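Local coordinates for protein HIRA (Homo sapiens, PDB 5YJE) that cooperates with ASF1A to promote replication-independent chromatin assembly and is required for the periodic repression of histone gene transcription during the cell cycle, at residues B[127-132]-B[155-160]; B[164-169]-B[191-196]; B[292-297]-B[342-347]. All coordinates share one frame; numbering follows the deposited sequence.

Contact 1: B[127-132]-B[155-160]; sequences SPILLP and SVWDVH
I129 and L131 both press on the six-membered end of the W157 indole, and these two aliphatic touches make the whole of the tightly packed part. L131 brings its CD2 methyl to the ring edge, near the indole plane, with CD2 3.9 Å from CH2 of W157. The branch methyl of I129 arrives obliquely, CG2 lying 4.2 Å from CZ2 of W157, and the two side chains slide past one another in opposite directions. In I129 a chi1 of -71° sets CG2 anti to the backbone N, so that this branch rather than the CG1 arm meets the tryptophan. The indole is steadied from its own strand, too: CB of S155 sits 3.3 Å above the ring plane, over the rim of one face. All three touching residues are buried. The backbones are far less intimate. CA of I129 and CA of W157 stand 10.8 Å apart, and the 127-132 and 155-160 segments bury just 130 Å² between them. On the looser side P128 and L130 do not touch the 155-160 segment; both are partly exposed and rest on M114 of strand 114-119. I129 and L130 pair in an antiparallel ladder with a strand of the second subunit, which extends their sheet across the interface. W157, from the third strand of the next four-stranded sheet, thus reaches with its ring to the edge strand 129-130 of the preceding one. Its polar end faces another chain: NE1 is hydrogen-bonded to the backbone O of L209 of the second subunit. The chemistry implies a division of labour within one side chain, the carbon rim packing at the seam between sheets of its own subunit while the N-H helps join that subunit to its neighbour in the trimer.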
loop_
_atom_site.group_PDB
_atom_site.type_symbol
_atom_site.label_atom_id
_atom_site.label_comp_id
_atom_site.label_asym_id
_atom_site.label_seq_id
_atom_site.Cartn_x
_atom_site.Cartn_y
_atom_site.Cartn_z
ATOM N N SER B 127 -7.942 -14.969 -12.186
ATOM C CA SER B 127 -6.967 -16.036 -12.288
ATOM C C SER B 127 -6.739 -16.719 -10.946
ATOM O O SER B 127 -6.935 -16.110 -9.901
ATOM C CB SER B 127 -5.652 -15.470 -12.829
ATOM O OG SER B 127 -5.882 -14.869 -14.077
ATOM N N PRO B 128 -6.337 -17.982 -10.930
ATOM C CA PRO B 128 -6.049 -18.631 -9.646
ATOM C C PRO B 128 -4.944 -17.878 -8.930
ATOM O O PRO B 128 -3.925 -17.512 -9.532
ATOM C CB PRO B 128 -5.612 -20.045 -10.050
ATOM C CG PRO B 128 -6.175 -20.245 -11.414
ATOM C CD PRO B 128 -6.142 -18.898 -12.077
ATOM N N ILE B 129 -5.183 -17.613 -7.643
ATOM C CA ILE B 129 -4.280 -16.856 -6.792
ATOM C C ILE B 129 -3.345 -17.824 -6.080
ATOM O O ILE B 129 -3.802 -18.765 -5.428
ATOM C CB ILE B 129 -5.083 -16.022 -5.788
ATOM C CG1 ILE B 129 -5.774 -14.874 -6.509
ATOM C CG2 ILE B 129 -4.239 -15.575 -4.560
ATOM C CD1 ILE B 129 -6.749 -14.158 -5.618
ATOM N N LEU B 130 -2.037 -17.607 -6.213
ATOM C CA LEU B 130 -1.065 -18.414 -5.498
ATOM C C LEU B 130 -0.964 -17.912 -4.068
ATOM O O LEU B 130 -0.625 -16.742 -3.839
ATOM C CB LEU B 130 0.299 -18.350 -6.165
ATOM C CG LEU B 130 1.300 -19.316 -5.520
ATOM C CD1 LEU B 130 0.857 -20.761 -5.718
ATOM C CD2 LEU B 130 2.735 -19.087 -6.033
ATOM N N LEU B 131 -1.273 -18.767 -3.123
ATOM C CA LEU B 131 -1.184 -18.405 -1.720
ATOM C C LEU B 131 0.225 -18.672 -1.223
ATOM O O LEU B 131 0.913 -19.560 -1.736
ATOM C CB LEU B 131 -2.173 -19.215 -0.893
ATOM C CG LEU B 131 -3.673 -19.038 -1.139
ATOM C CD1 LEU B 131 -4.472 -20.142 -0.396
ATOM C CD2 LEU B 131 -4.125 -17.644 -0.710
ATOM N N PRO B 132 0.689 -17.903 -0.236
ATOM C CA PRO B 132 2.068 -18.099 0.254
ATOM C C PRO B 132 2.283 -19.431 0.966
ATOM O O PRO B 132 3.433 -19.872 1.084
ATOM C CB PRO B 132 2.275 -16.911 1.200
ATOM C CG PRO B 132 0.862 -16.507 1.617
ATOM C CD PRO B 132 0.034 -16.737 0.384
ATOM N N SER B 155 -5.367 -13.032 4.648
ATOM C CA SER B 155 -5.514 -12.155 3.493
ATOM C C SER B 155 -6.984 -11.870 3.254
ATOM O O SER B 155 -7.854 -12.710 3.514
ATOM C CB SER B 155 -4.920 -12.748 2.218
ATOM O OG SER B 155 -3.517 -12.889 2.294
ATOM N N VAL B 156 -7.261 -10.661 2.790
ATOM C CA VAL B 156 -8.617 -10.270 2.431
ATOM C C VAL B 156 -8.541 -9.548 1.100
ATOM O O VAL B 156 -7.712 -8.650 0.911
ATOM C CB VAL B 156 -9.299 -9.377 3.489
ATOM C CG1 VAL B 156 -10.734 -9.047 3.065
ATOM C CG2 VAL B 156 -9.279 -10.047 4.865
ATOM N N TRP B 157 -9.382 -9.964 0.171
ATOM C CA TRP B 157 -9.490 -9.322 -1.121
ATOM C C TRP B 157 -10.923 -8.883 -1.332
ATOM O O TRP B 157 -11.868 -9.579 -0.939
ATOM C CB TRP B 157 -9.062 -10.253 -2.246
ATOM C CG TRP B 157 -7.638 -10.669 -2.195
ATOM C CD1 TRP B 157 -6.558 -9.991 -2.696
ATOM C CD2 TRP B 157 -7.130 -11.893 -1.652
ATOM N NE1 TRP B 157 -5.401 -10.712 -2.478
ATOM C CE2 TRP B 157 -5.727 -11.886 -1.840
ATOM C CE3 TRP B 157 -7.724 -12.993 -1.029
ATOM C CZ2 TRP B 157 -4.914 -12.934 -1.421
ATOM C CZ3 TRP B 157 -6.917 -14.039 -0.610
ATOM C CH2 TRP B 157 -5.530 -14.004 -0.811
ATOM N N ASP B 158 -11.063 -7.703 -1.912
ATOM C CA ASP B 158 -12.332 -7.225 -2.441
ATOM C C ASP B 158 -12.379 -7.721 -3.879
ATOM O O ASP B 158 -11.761 -7.132 -4.764
ATOM C CB ASP B 158 -12.395 -5.702 -2.335
ATOM C CG ASP B 158 -13.679 -5.110 -2.880
ATOM O OD1 ASP B 158 -14.398 -5.763 -3.665
ATOM O OD2 ASP B 158 -13.950 -3.939 -2.557
ATOM N N VAL B 159 -13.085 -8.826 -4.131
ATOM C CA VAL B 159 -13.044 -9.341 -5.502
ATOM C C VAL B 159 -13.890 -8.483 -6.432
ATOM O O VAL B 159 -13.660 -8.485 -7.643
ATOM C CB VAL B 159 -13.474 -10.823 -5.603
ATOM C CG1 VAL B 159 -12.583 -11.700 -4.728
ATOM C CG2 VAL B 159 -14.912 -10.977 -5.239
ATOM N N HIS B 160 -14.853 -7.730 -5.900
ATOM C CA HIS B 160 -15.609 -6.813 -6.743
ATOM C C HIS B 160 -14.716 -5.705 -7.280
ATOM O O HIS B 160 -14.660 -5.478 -8.493
ATOM C CB HIS B 160 -16.787 -6.223 -5.974
ATOM C CG HIS B 160 -17.692 -5.375 -6.817
ATOM N ND1 HIS B 160 -18.592 -5.911 -7.716
ATOM C CD2 HIS B 160 -17.837 -4.028 -6.896
ATOM C CE1 HIS B 160 -19.251 -4.932 -8.311
ATOM N NE2 HIS B 160 -18.812 -3.780 -7.832
#

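Contact 2: B[164-169]-B[191-196]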
loop_
_atom_site.group_PDB
_atom_site.type_symbol
_atom_site.label_atom_id
_atom_site.label_comp_id
_atom_site.label_asym_id
_atom_site.label_seq_id
_atom_site.Cartn_x
_atom_site.Cartn_y
_atom_site.Cartn_z
ATOM N N VAL B 164 -6.545 -5.814 -3.118
ATOM C CA VAL B 164 -6.282 -6.453 -1.833
ATOM C C VAL B 164 -6.770 -5.531 -0.730
ATOM O O VAL B 164 -6.643 -4.300 -0.827
ATOM C CB VAL B 164 -4.785 -6.774 -1.665
ATOM C CG1 VAL B 164 -3.932 -5.492 -1.784
ATOM C CG2 VAL B 164 -4.531 -7.469 -0.333
ATOM N N VAL B 165 -7.380 -6.107 0.297
ATOM C CA VAL B 165 -7.757 -5.356 1.482
ATOM C C VAL B 165 -6.764 -5.576 2.607
ATOM O O VAL B 165 -6.282 -4.623 3.218
ATOM C CB VAL B 165 -9.186 -5.722 1.921
ATOM C CG1 VAL B 165 -9.528 -4.999 3.193
ATOM C CG2 VAL B 165 -10.169 -5.394 0.813
ATOM N N VAL B 166 -6.430 -6.834 2.876
ATOM C CA VAL B 166 -5.433 -7.187 3.876
ATOM C C VAL B 166 -4.412 -8.098 3.211
ATOM O O VAL B 166 -4.774 -9.161 2.688
ATOM C CB VAL B 166 -6.063 -7.885 5.094
ATOM C CG1 VAL B 166 -5.004 -8.149 6.139
ATOM C CG2 VAL B 166 -7.214 -7.059 5.669
ATOM N N LYS B 167 -3.140 -7.709 3.263
ATOM C CA LYS B 167 -2.063 -8.400 2.556
ATOM C C LYS B 167 -1.261 -9.251 3.535
ATOM O O LYS B 167 -0.362 -8.745 4.207
ATOM C CB LYS B 167 -1.170 -7.387 1.841
ATOM C CG LYS B 167 0.090 -7.970 1.198
ATOM C CD LYS B 167 -0.241 -8.906 0.061
ATOM C CE LYS B 167 1.015 -9.443 -0.644
ATOM N NZ LYS B 167 1.829 -8.379 -1.297
ATOM N N GLU B 168 -1.582 -10.543 3.596
ATOM C CA GLU B 168 -0.780 -11.572 4.283
ATOM C C GLU B 168 -0.265 -11.125 5.661
ATOM O O GLU B 168 0.933 -11.151 5.940
ATOM C CB GLU B 168 0.400 -12.018 3.413
ATOM C CG GLU B 168 0.057 -13.025 2.322
ATOM C CD GLU B 168 0.708 -12.685 0.979
ATOM O OE1 GLU B 168 -0.050 -12.469 0.006
ATOM O OE2 GLU B 168 1.967 -12.623 0.894
ATOM N N GLU B 169 -1.190 -10.745 6.538
ATOM C CA GLU B 169 -0.818 -10.327 7.890
ATOM C C GLU B 169 -0.614 -11.545 8.762
ATOM O O GLU B 169 -1.512 -12.381 8.882
ATOM C CB GLU B 169 -1.886 -9.432 8.501
ATOM C CG GLU B 169 -1.931 -8.105 7.829
ATOM C CD GLU B 169 -0.639 -7.307 8.018
ATOM O OE1 GLU B 169 -0.085 -7.294 9.144
ATOM O OE2 GLU B 169 -0.196 -6.681 7.037
ATOM N N GLY B 191 -15.150 -6.004 4.967
ATOM C CA GLY B 191 -13.955 -6.789 4.717
ATOM C C GLY B 191 -12.913 -6.663 5.803
ATOM O O GLY B 191 -11.718 -6.869 5.537
ATOM N N ILE B 192 -13.329 -6.326 7.013
ATOM C CA ILE B 192 -12.438 -6.193 8.154
ATOM C C ILE B 192 -12.441 -7.506 8.926
ATOM O O ILE B 192 -13.525 -8.006 9.269
ATOM C CB ILE B 192 -12.870 -5.014 9.036
ATOM C CG1 ILE B 192 -12.768 -3.737 8.193
ATOM C CG2 ILE B 192 -12.067 -4.985 10.345
ATOM C CD1 ILE B 192 -12.723 -2.467 8.995
ATOM N N PRO B 193 -11.281 -8.114 9.171
ATOM C CA PRO B 193 -11.248 -9.324 9.994
ATOM C C PRO B 193 -11.184 -9.006 11.480
ATOM O O PRO B 193 -10.461 -8.114 11.934
ATOM C CB PRO B 193 -9.971 -10.040 9.520
ATOM C CG PRO B 193 -9.077 -8.936 9.039
ATOM C CD PRO B 193 -9.951 -7.767 8.633
ATOM N N VAL B 194 -11.960 -9.776 12.236
ATOM C CA VAL B 194 -12.045 -9.683 13.685
ATOM C C VAL B 194 -11.772 -11.067 14.269
ATOM O O VAL B 194 -12.356 -12.064 13.825
ATOM C CB VAL B 194 -13.425 -9.157 14.132
ATOM C CG1 VAL B 194 -13.451 -8.936 15.613
ATOM C CG2 VAL B 194 -13.741 -7.870 13.396
ATOM N N MET B 195 -10.877 -11.118 15.251
ATOM C CA MET B 195 -10.498 -12.315 15.989
ATOM C C MET B 195 -10.942 -12.117 17.435
ATOM O O MET B 195 -10.413 -11.249 18.143
ATOM C CB MET B 195 -8.991 -12.536 15.896
ATOM C CG MET B 195 -8.451 -12.425 14.485
ATOM S SD MET B 195 -8.482 -13.997 13.591
ATOM C CE MET B 195 -9.517 -13.581 12.206
ATOM N N ASN B 196 -11.931 -12.899 17.857
ATOM C CA ASN B 196 -12.409 -12.904 19.230
ATOM C C ASN B 196 -11.740 -14.075 19.951
ATOM O O ASN B 196 -12.043 -15.244 19.663
ATOM C CB ASN B 196 -13.931 -13.027 19.284
ATOM C CG ASN B 196 -14.526 -12.287 20.453
ATOM O OD1 ASN B 196 -14.882 -11.148 20.349
ATOM N ND2 ASN B 196 -14.554 -12.915 21.603
#
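A classic beta bulge on strand 163-170 places V165 and V166 together opposite V156, and both valines lean on the chain entering strand 193-196 of the next four-stranded sheet. V166 and P193 reach toward each other, the methyl tip of the valine to the CD corner of the proline: CG2 of V166 comes to 4.1 Å from CD of P193. With CG1 of V166 anti to the backbone N (chi1 -176°), CG2 falls anti to the carbonyl carbon and is the methyl directed at the ring. V165 meets backbone instead of side chain. Its CG1, also anti to the backbone N, stands 3.7 Å from the carbonyl O of G191, a van der Waals approach. G191 has a positive phi of 79°, a conformation easily reached by a residue without a side chain, and a side chain here would point toward V165, to which the backbone of G191 is already close. The meeting is small, with 110 Å² buried; CA of V165 and CA of G191, the nearest CA pair, are 7.1 Å apart. The direct contact between the two segments is thus one apolar touch and one approach of a methyl to a peptide oxygen. Further along the same strand a G1 bulge sets E168 and E169 opposite L154, beyond the packed region, and K167 NZ forms a salt bridge with E169 of the second subunit. Among its neighbours the contact closes the seam between two successive antiparallel sheets. Strand 153-158 lies on one side, with V156 sharing backbone bonds with both bulge residues and L154 touching P193. On strand 201-206, F205 packs against V166, E169 and P193, and its backbone pairs with that of P193 within the sheet of strands 184-187 to 211-217.

Contact 3: B[292-297]-B[342-347]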
loop_
_atom_site.group_PDB
_atom_site.type_symbol
_atom_site.label_atom_id
_atom_site.label_comp_id
_atom_site.label_asym_id
_atom_site.label_seq_id
_atom_site.Cartn_x
_atom_site.Cartn_y
_atom_site.Cartn_z
ATOM N N GLU B 292 -22.944 2.221 14.491
ATOM C CA GLU B 292 -22.404 2.147 15.847
ATOM C C GLU B 292 -21.473 3.319 16.138
ATOM O O GLU B 292 -21.450 3.836 17.264
ATOM C CB GLU B 292 -21.695 0.807 16.055
ATOM C CG GLU B 292 -22.677 -0.360 16.221
ATOM C CD GLU B 292 -22.003 -1.698 16.491
ATOM O OE1 GLU B 292 -20.943 -1.970 15.888
ATOM O OE2 GLU B 292 -22.531 -2.470 17.327
ATOM N N TYR B 293 -20.719 3.770 15.129
ATOM C CA TYR B 293 -19.900 4.958 15.308
ATOM C C TYR B 293 -20.764 6.158 15.653
ATOM O O TYR B 293 -20.490 6.874 16.626
ATOM C CB TYR B 293 -19.072 5.255 14.058
ATOM C CG TYR B 293 -18.196 6.490 14.242
ATOM C CD1 TYR B 293 -17.011 6.411 14.944
ATOM C CD2 TYR B 293 -18.564 7.729 13.726
ATOM C CE1 TYR B 293 -16.204 7.528 15.135
ATOM C CE2 TYR B 293 -17.760 8.857 13.904
ATOM C CZ TYR B 293 -16.583 8.749 14.619
ATOM O OH TYR B 293 -15.763 9.841 14.823
ATOM N N ARG B 294 -21.807 6.400 14.853
ATOM C CA ARG B 294 -22.690 7.527 15.119
ATOM C C ARG B 294 -23.326 7.414 16.504
ATOM O O ARG B 294 -23.385 8.397 17.252
ATOM C CB ARG B 294 -23.760 7.615 14.037
ATOM C CG ARG B 294 -24.838 8.636 14.328
ATOM C CD ARG B 294 -25.883 8.714 13.224
ATOM N NE ARG B 294 -27.014 9.514 13.670
ATOM C CZ ARG B 294 -27.969 9.056 14.473
ATOM N NH1 ARG B 294 -27.929 7.796 14.904
ATOM N NH2 ARG B 294 -28.960 9.855 14.843
ATOM N N HIS B 295 -23.782 6.218 16.867
ATOM C CA HIS B 295 -24.394 6.019 18.172
ATOM C C HIS B 295 -23.435 6.388 19.304
ATOM O O HIS B 295 -23.769 7.195 20.184
ATOM C CB HIS B 295 -24.846 4.567 18.310
ATOM C CG HIS B 295 -25.270 4.212 19.697
ATOM N ND1 HIS B 295 -26.390 4.757 20.289
ATOM C CD2 HIS B 295 -24.710 3.400 20.624
ATOM C CE1 HIS B 295 -26.518 4.273 21.511
ATOM N NE2 HIS B 295 -25.511 3.448 21.740
ATOM N N TRP B 296 -22.236 5.801 19.298
ATOM C CA TRP B 296 -21.303 6.039 20.391
ATOM C C TRP B 296 -20.754 7.462 20.386
ATOM O O TRP B 296 -20.483 8.019 21.457
ATOM C CB TRP B 296 -20.173 5.020 20.335
ATOM C CG TRP B 296 -20.625 3.704 20.783
ATOM C CD1 TRP B 296 -20.821 2.606 20.017
ATOM C CD2 TRP B 296 -20.972 3.330 22.124
ATOM N NE1 TRP B 296 -21.255 1.562 20.792
ATOM C CE2 TRP B 296 -21.360 1.980 22.090
ATOM C CE3 TRP B 296 -20.987 4.013 23.354
ATOM C CZ2 TRP B 296 -21.759 1.290 23.228
ATOM C CZ3 TRP B 296 -21.377 3.333 24.481
ATOM C CH2 TRP B 296 -21.753 1.981 24.417
ATOM N N LEU B 297 -20.571 8.064 19.213
ATOM C CA LEU B 297 -20.177 9.463 19.176
ATOM C C LEU B 297 -21.238 10.329 19.829
ATOM O O LEU B 297 -20.917 11.297 20.527
ATOM C CB LEU B 297 -19.932 9.922 17.742
ATOM C CG LEU B 297 -19.581 11.408 17.579
ATOM C CD1 LEU B 297 -18.185 11.711 18.146
ATOM C CD2 LEU B 297 -19.697 11.879 16.114
ATOM N N ARG B 342 -20.722 17.206 9.115
ATOM C CA ARG B 342 -21.530 18.365 9.476
ATOM C C ARG B 342 -22.958 17.964 9.821
ATOM O O ARG B 342 -23.590 18.607 10.668
ATOM C CB ARG B 342 -21.507 19.390 8.342
ATOM C CG ARG B 342 -20.117 19.943 8.041
ATOM C CD ARG B 342 -20.200 21.252 7.277
ATOM N NE ARG B 342 -19.004 21.545 6.485
ATOM C CZ ARG B 342 -17.899 22.098 6.977
ATOM N NH1 ARG B 342 -17.831 22.390 8.270
ATOM N NH2 ARG B 342 -16.858 22.344 6.187
ATOM N N GLU B 343 -23.476 16.897 9.199
ATOM C CA GLU B 343 -24.786 16.389 9.596
ATOM C C GLU B 343 -24.762 15.901 11.042
ATOM O O GLU B 343 -25.689 16.177 11.817
ATOM C CB GLU B 343 -25.233 15.272 8.651
ATOM N N LEU B 344 -23.699 15.191 11.433
ATOM C CA LEU B 344 -23.595 14.728 12.812
ATOM C C LEU B 344 -23.469 15.893 13.779
ATOM O O LEU B 344 -24.118 15.900 14.833
ATOM C CB LEU B 344 -22.414 13.775 12.973
ATOM C CG LEU B 344 -22.635 12.419 12.290
ATOM C CD1 LEU B 344 -21.322 11.679 12.133
ATOM C CD2 LEU B 344 -23.641 11.586 13.064
ATOM N N LEU B 345 -22.642 16.890 13.439
ATOM C CA LEU B 345 -22.562 18.098 14.259
ATOM C C LEU B 345 -23.941 18.723 14.448
ATOM O O LEU B 345 -24.306 19.137 15.560
ATOM C CB LEU B 345 -21.611 19.102 13.616
ATOM C CG LEU B 345 -21.479 20.470 14.285
ATOM C CD1 LEU B 345 -20.651 20.418 15.570
ATOM C CD2 LEU B 345 -20.895 21.454 13.300
ATOM N N LYS B 346 -24.726 18.780 13.366
ATOM C CA LYS B 346 -26.113 19.225 13.467
ATOM C C LYS B 346 -26.916 18.340 14.418
ATOM O O LYS B 346 -27.796 18.832 15.136
ATOM C CB LYS B 346 -26.752 19.249 12.077
ATOM N N GLU B 347 -26.637 17.036 14.436
ATOM C CA GLU B 347 -27.311 16.168 15.398
ATOM C C GLU B 347 -26.812 16.383 16.821
ATOM O O GLU B 347 -27.479 15.954 17.763
ATOM C CB GLU B 347 -27.142 14.696 15.017
ATOM C CG GLU B 347 -27.706 14.324 13.656
ATOM C CD GLU B 347 -27.920 12.825 13.491
ATOM O OE1 GLU B 347 -26.926 12.088 13.292
ATOM O OE2 GLU B 347 -29.088 12.383 13.554
#
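The helical segments 292-297 and 342-347 run in broadly the same direction, their axes 37° apart and 11.4 Å from each other at closest approach. R294 supplies the polar part of the join, L344 the apolar part. The CG of R294 is anti to the backbone N (chi1 172°) and the chain stays extended as far as NE, which lays the aliphatic part across L344 and brings the guanidinium to E347. The grip on the carboxylate is side-on and two-pronged: NE of R294 donates to OE1 of E347 at 2.6 Å, and NH2 of R294 donates to OE2 of E347 at 2.8 Å. Both bonds are nearly straight and lie close to the guanidinium plane, and both oxygens are approached from their syn sides. The match is not fully coplanar, since the two flat groups are turned 36° against each other and the NH2 bond leaves the carboxylate plane more steeply than the NE bond. Beneath the ion pair, CD2 of L344 packs tightly on the arginine stem, 3.4 Å from CG of R294. Deeper still, CD1 of L344 meets CD2 of L297 at 4.3 Å, and both leucines are buried, whereas R294 and E347 are partly exposed. Replacing R294 with an alanine would probably leave the E347 carboxylate without its paired cation and uncover the flank of L344 that the arginine methylenes now shield. L344 also rests on L320 of helix 310-320, while Y293 on the other helix packs against V281 and L285 of helix 266-286. A buried leucine pair beneath a bidentate Arg-Glu salt bridge is common where two helices pack at a protein surface; here it joins helix 290-307 to helix 341-353 in the C-terminal helical part.

Along the chain the three contacts follow in series, each closing before the next opens. Contacts 1 and 2 are 12 Å apart between centres and touch, because strands 153-158 and 163-170 are neighbours in one antiparallel sheet; together they link three successive four-stranded sheets, consistent with blades as in the beta-propeller clan of the TUP1-like enhancer of split family, and both also reach the second subunit. Contact 3 belongs to the helical part, its centre 26 Å from that of contact 2 and 35 Å from that of contact 1, across the chain's centre. This C-terminal piece of HIRA thus places trimer contacts alongside its sheet seams, while the two segments of contact 3 pack within one subunit.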